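Local coordinates for protein double Glycine Motif Protease domain from AMS/PCAT Transporter (Lachnospiraceae bacterium C6A11, PDB 6MPZ) that probably cleaves the leader peptide from precursor peptides behind a double-glycine motif, as the cysteine protease domain of a peptide-exporting transporter, at residues I6-R11 with A37-W42; G12-P17 with T90-I95. All coordinates share one frame; numbering follows the deposited sequence.

The two contacts show how the N-terminal stretch of residues 6-17 can be held in turn by a helix end and by the entry to a strand. Their centres lie about 8 Å apart, and the stretch runs through both without a break. Tyr38 of contact 1 also borders contact 2, its CD2 lying 3.6 Å from Pro92 CD and its CE1 3.7 Å from Ala14 CB. A probable backbone hydrogen bond, Val9 O to Phe91 N at 2.8 Å, ties the pair together. Helix 27-38 carries at its start Cys27, which with His101 and Asp117 is consistent with the catalytic triad of a C39 peptidase; contact 1 lies at the other end of that helix.

Contact 1. Residues I6-R11 with A37-W42; sequences IQPVTR and AYYKKW
The ring of Tyr38 meets Gln7 O at its edge, near the ring plane, and the ring of Tyr39 receives Ile6 O in the same way, CE1 to O 3.5 Å. The two rings also meet each other: Tyr38 CD2 stands 3.6 Å above the plane of Tyr39, over its centre, in a T-shaped (edge-to-face) arrangement. A short hydrogen bond from Tyr38 OH to Gln7 O, 2.5 Å, lies in the carbonyl plane and fixes the tip of the ring, with a C=O...donor angle of 154°. Ile6 fits against both tyrosines. A chi1 of -70° sets CG1 beside the backbone N and CG2 opposite that nitrogen, 3.3 Å from Tyr38 CE2 and 4.0 Å from Tyr39 CD1. Ile6 CD1 presses tightly on Lys40 CD at 3.4 Å, the two chains crossing at about a right angle. The Pro8 ring crosses the end of Tyr39, CG to OH 3.5 Å. Lys40, with positive phi, is the C-prime residue of the Schellman motif that closes helix 27-38. The extended N-terminal segment thus lies across the C-terminal end of this helix, and Gln7 and Tyr39 both rest on Pro143, just past strand 137-142.

Contact 2. Residues G12-P17 with T90-I95; sequences GRAKVP and TFPCII
Ala14 directs CB at the Phe91-Pro92 peptide link in an apolar contact, the methyl lying 3.8 Å from Pro92 N and 3.9 Å from Phe91 C. The same methyl has the two side chains beside it, with Phe91 CB at 4.2 Å and Pro92 CD at 4.0 Å. The peptide bond before Pro92 is cis, and the Ala14 methyl lies against it. Val16, two residues on, again points toward the other segment. Its CG1 stands anti to the backbone N (chi1 -175°), which leaves CG2 beside that nitrogen and 3.8 Å from Pro92 CB; the two side chains cross obliquely, and Pro92 CG is the next atom in reach. Ala14 and Val16 therefore share the proline ring, one at CD and the other at CB and CG. These apolar contacts make up most of the meeting between residues 12-17 and 90-95.

The polar side of the contact is slight. Gly12 O approaches the Phe91 ring obliquely, 3.9 Å from CD2, and is buried by the contact without a hydrogen-bonding partner in the model.

Ala14 pairs through its backbone with Lys106 of strand 101-109, and Val16 O accepts a hydrogen bond from Asn116 ND2, next to Asp117 of the probable triad. Val16 also leans on Met34 of helix 27-38, and Pro92 on Val104 of strand 101-109. Beyond the proline the chain enters strand 93-97, set between strands 137-142 and 101-109 of the antiparallel sheet, so the contact lies where helix 27-38 and this sheet come together.

Contact 1. Residues I6-R11 with A37-W42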
# COMPACT_ATOMS: atom_id res chain seq x y z
N ILE A 6 14.96 -7.12 -7.40
CA ILE A 6 13.52 -7.06 -7.66
C ILE A 6 13.05 -5.61 -7.86
O ILE A 6 13.33 -4.74 -7.04
CB ILE A 6 12.70 -7.76 -6.54
CG1 ILE A 6 12.92 -9.28 -6.63
CG2 ILE A 6 11.20 -7.47 -6.67
CD1 ILE A 6 12.92 -10.00 -5.30
N GLN A 7 12.37 -5.36 -8.98
CA GLN A 7 11.90 -4.05 -9.36
C GLN A 7 10.38 -4.03 -9.25
O GLN A 7 9.76 -5.10 -9.26
CB GLN A 7 12.31 -3.70 -10.82
CG GLN A 7 13.77 -3.30 -11.02
CD GLN A 7 14.20 -2.15 -10.11
OE1 GLN A 7 15.08 -2.32 -9.28
NE2 GLN A 7 13.55 -0.98 -10.25
N PRO A 8 9.79 -2.82 -9.17
CA PRO A 8 8.35 -2.70 -9.30
C PRO A 8 7.90 -3.07 -10.72
O PRO A 8 8.66 -2.95 -11.67
CB PRO A 8 8.06 -1.22 -9.01
CG PRO A 8 9.35 -0.56 -8.67
CD PRO A 8 10.45 -1.49 -9.05
N VAL A 9 6.67 -3.55 -10.82
CA VAL A 9 6.03 -3.86 -12.06
C VAL A 9 5.28 -2.63 -12.51
O VAL A 9 4.51 -2.03 -11.74
CB VAL A 9 5.04 -5.04 -11.83
CG1 VAL A 9 4.06 -5.22 -13.00
CG2 VAL A 9 5.86 -6.31 -11.59
N THR A 10 5.47 -2.26 -13.76
CA THR A 10 4.71 -1.18 -14.38
C THR A 10 3.68 -1.66 -15.40
O THR A 10 2.91 -0.83 -15.87
CB THR A 10 5.64 -0.23 -15.12
OG1 THR A 10 5.96 -0.80 -16.38
CG2 THR A 10 6.94 -0.01 -14.35
N ARG A 11 3.68 -2.96 -15.75
CA ARG A 11 2.88 -3.47 -16.89
C ARG A 11 1.69 -4.31 -16.46
O ARG A 11 0.55 -3.90 -16.67
CB ARG A 11 3.76 -4.26 -17.85
CG ARG A 11 3.47 -3.93 -19.33
CD ARG A 11 4.59 -3.29 -20.15
NE ARG A 11 4.42 -1.86 -20.44
CZ ARG A 11 5.25 -1.11 -21.15
NH1 ARG A 11 6.34 -1.63 -21.72
NH2 ARG A 11 4.99 0.19 -21.32
N ALA A 37 7.86 -8.03 1.81
CA ALA A 37 7.99 -9.42 1.37
C ALA A 37 8.19 -9.54 -0.14
O ALA A 37 8.94 -10.39 -0.57
CB ALA A 37 6.78 -10.22 1.84
N TYR A 38 7.54 -8.66 -0.94
CA TYR A 38 7.75 -8.61 -2.40
C TYR A 38 9.23 -8.34 -2.72
O TYR A 38 9.79 -8.94 -3.65
CB TYR A 38 6.84 -7.56 -3.06
CG TYR A 38 7.08 -7.33 -4.55
CD1 TYR A 38 6.47 -8.15 -5.52
CD2 TYR A 38 7.94 -6.33 -4.99
CE1 TYR A 38 6.69 -7.93 -6.89
CE2 TYR A 38 8.18 -6.11 -6.36
CZ TYR A 38 7.58 -6.91 -7.31
OH TYR A 38 7.82 -6.63 -8.64
N TYR A 39 9.85 -7.43 -1.96
CA TYR A 39 11.28 -7.08 -2.17
C TYR A 39 12.22 -7.97 -1.35
O TYR A 39 13.44 -7.75 -1.36
CB TYR A 39 11.53 -5.61 -1.83
CG TYR A 39 10.87 -4.66 -2.81
CD1 TYR A 39 11.42 -4.44 -4.06
CD2 TYR A 39 9.66 -4.00 -2.49
CE1 TYR A 39 10.82 -3.57 -4.98
CE2 TYR A 39 9.05 -3.15 -3.39
CZ TYR A 39 9.63 -2.93 -4.64
OH TYR A 39 9.04 -2.10 -5.57
N LYS A 40 11.66 -8.99 -0.69
CA LYS A 40 12.39 -9.92 0.17
C LYS A 40 13.15 -9.21 1.30
O LYS A 40 14.25 -9.61 1.66
CB LYS A 40 13.30 -10.84 -0.66
CG LYS A 40 12.50 -11.87 -1.49
CD LYS A 40 13.09 -12.30 -2.80
CE LYS A 40 14.25 -13.24 -2.68
NZ LYS A 40 14.30 -14.08 -3.91
N LYS A 41 12.55 -8.15 1.86
CA LYS A 41 13.07 -7.49 3.07
C LYS A 41 12.36 -8.08 4.24
O LYS A 41 11.19 -7.84 4.46
CB LYS A 41 12.93 -5.97 3.02
CG LYS A 41 13.91 -5.36 2.02
CD LYS A 41 13.50 -3.95 1.66
CE LYS A 41 14.39 -3.36 0.57
NZ LYS A 41 15.78 -3.19 1.11
N TRP A 42 13.09 -8.94 4.96
CA TRP A 42 12.51 -9.77 6.00
C TRP A 42 12.57 -8.96 7.28
O TRP A 42 13.65 -8.60 7.73
CB TRP A 42 13.28 -11.10 6.09
CG TRP A 42 13.32 -11.88 4.74
CD1 TRP A 42 14.44 -12.39 4.11
CD2 TRP A 42 12.21 -12.21 3.89
NE1 TRP A 42 14.08 -13.01 2.93
CE2 TRP A 42 12.73 -12.92 2.77
CE3 TRP A 42 10.82 -11.98 3.97
CZ2 TRP A 42 11.91 -13.39 1.74
CZ3 TRP A 42 10.00 -12.46 2.94
CH2 TRP A 42 10.55 -13.15 1.85

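Contact 2. Residues G12-P17 with T90-I95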
# COMPACT_ATOMS: atom_id res chain seq x y z
N GLY A 12 1.92 -5.47 -15.87
CA GLY A 12 0.81 -6.37 -15.53
C GLY A 12 0.56 -6.30 -14.05
O GLY A 12 0.36 -5.25 -13.52
N ARG A 13 0.62 -7.44 -13.38
CA ARG A 13 0.36 -7.54 -11.96
C ARG A 13 1.61 -8.06 -11.24
O ARG A 13 2.38 -8.83 -11.80
CB ARG A 13 -0.83 -8.45 -11.70
CG ARG A 13 -2.10 -7.91 -12.33
CD ARG A 13 -3.25 -8.92 -12.28
NE ARG A 13 -3.02 -10.05 -13.17
CZ ARG A 13 -3.56 -11.26 -13.04
NH1 ARG A 13 -4.43 -11.55 -12.05
NH2 ARG A 13 -3.26 -12.21 -13.94
N ALA A 14 1.81 -7.60 -10.01
CA ALA A 14 2.90 -8.06 -9.13
C ALA A 14 2.41 -9.30 -8.38
O ALA A 14 1.24 -9.36 -7.94
CB ALA A 14 3.30 -6.99 -8.14
N LYS A 15 3.29 -10.31 -8.26
CA LYS A 15 3.02 -11.46 -7.43
C LYS A 15 3.40 -11.08 -6.01
O LYS A 15 4.54 -10.87 -5.73
CB LYS A 15 3.78 -12.70 -7.92
CG LYS A 15 3.11 -13.30 -9.17
CD LYS A 15 3.94 -14.36 -9.87
CE LYS A 15 3.95 -15.67 -9.08
NZ LYS A 15 4.69 -16.74 -9.81
N VAL A 16 2.41 -10.97 -5.13
CA VAL A 16 2.62 -10.51 -3.75
C VAL A 16 1.98 -11.47 -2.78
O VAL A 16 0.79 -11.75 -2.89
CB VAL A 16 2.01 -9.09 -3.48
CG1 VAL A 16 2.36 -8.58 -2.09
CG2 VAL A 16 2.51 -8.08 -4.51
N PRO A 17 2.75 -11.94 -1.78
CA PRO A 17 2.18 -12.88 -0.82
C PRO A 17 1.10 -12.24 0.03
O PRO A 17 1.18 -11.03 0.33
CB PRO A 17 3.37 -13.31 0.02
CG PRO A 17 4.45 -12.34 -0.24
CD PRO A 17 4.18 -11.66 -1.52
N THR A 90 2.79 2.05 -10.13
CA THR A 90 3.68 0.91 -10.18
C THR A 90 3.30 0.00 -9.03
O THR A 90 2.75 0.48 -8.03
CB THR A 90 5.14 1.36 -10.07
OG1 THR A 90 5.42 1.81 -8.73
CG2 THR A 90 5.37 2.48 -11.05
N PHE A 91 3.59 -1.29 -9.18
CA PHE A 91 3.05 -2.34 -8.31
C PHE A 91 4.14 -3.22 -7.72
O PHE A 91 5.15 -3.49 -8.38
CB PHE A 91 1.98 -3.14 -9.05
CG PHE A 91 1.03 -2.27 -9.81
CD1 PHE A 91 0.09 -1.52 -9.15
CD2 PHE A 91 1.13 -2.14 -11.21
CE1 PHE A 91 -0.77 -0.66 -9.85
CE2 PHE A 91 0.27 -1.28 -11.91
CZ PHE A 91 -0.69 -0.54 -11.23
N PRO A 92 4.00 -3.64 -6.45
CA PRO A 92 2.84 -3.31 -5.60
C PRO A 92 2.94 -1.87 -5.06
O PRO A 92 4.03 -1.26 -5.03
CB PRO A 92 3.00 -4.31 -4.45
CG PRO A 92 4.48 -4.40 -4.30
CD PRO A 92 5.02 -4.38 -5.70
N CYS A 93 1.81 -1.34 -4.67
CA CYS A 93 1.71 -0.02 -4.01
C CYS A 93 0.62 -0.17 -2.94
O CYS A 93 -0.20 -1.12 -3.00
CB CYS A 93 1.33 1.12 -5.01
SG CYS A 93 -0.26 0.89 -5.90
N ILE A 94 0.60 0.76 -2.00
CA ILE A 94 -0.42 0.74 -0.95
C ILE A 94 -1.40 1.85 -1.25
O ILE A 94 -0.99 2.97 -1.59
CB ILE A 94 0.22 0.93 0.48
CG1 ILE A 94 1.14 -0.27 0.83
CG2 ILE A 94 -0.88 1.02 1.52
CD1 ILE A 94 1.95 -0.15 2.11
N ILE A 95 -2.71 1.55 -1.12
CA ILE A 95 -3.72 2.51 -1.41
C ILE A 95 -4.71 2.59 -0.24
O ILE A 95 -4.99 1.58 0.42
CB ILE A 95 -4.47 2.25 -2.75
CG1 ILE A 95 -5.25 0.92 -2.75
CG2 ILE A 95 -3.50 2.31 -3.89
CD1 ILE A 95 -6.20 0.70 -3.93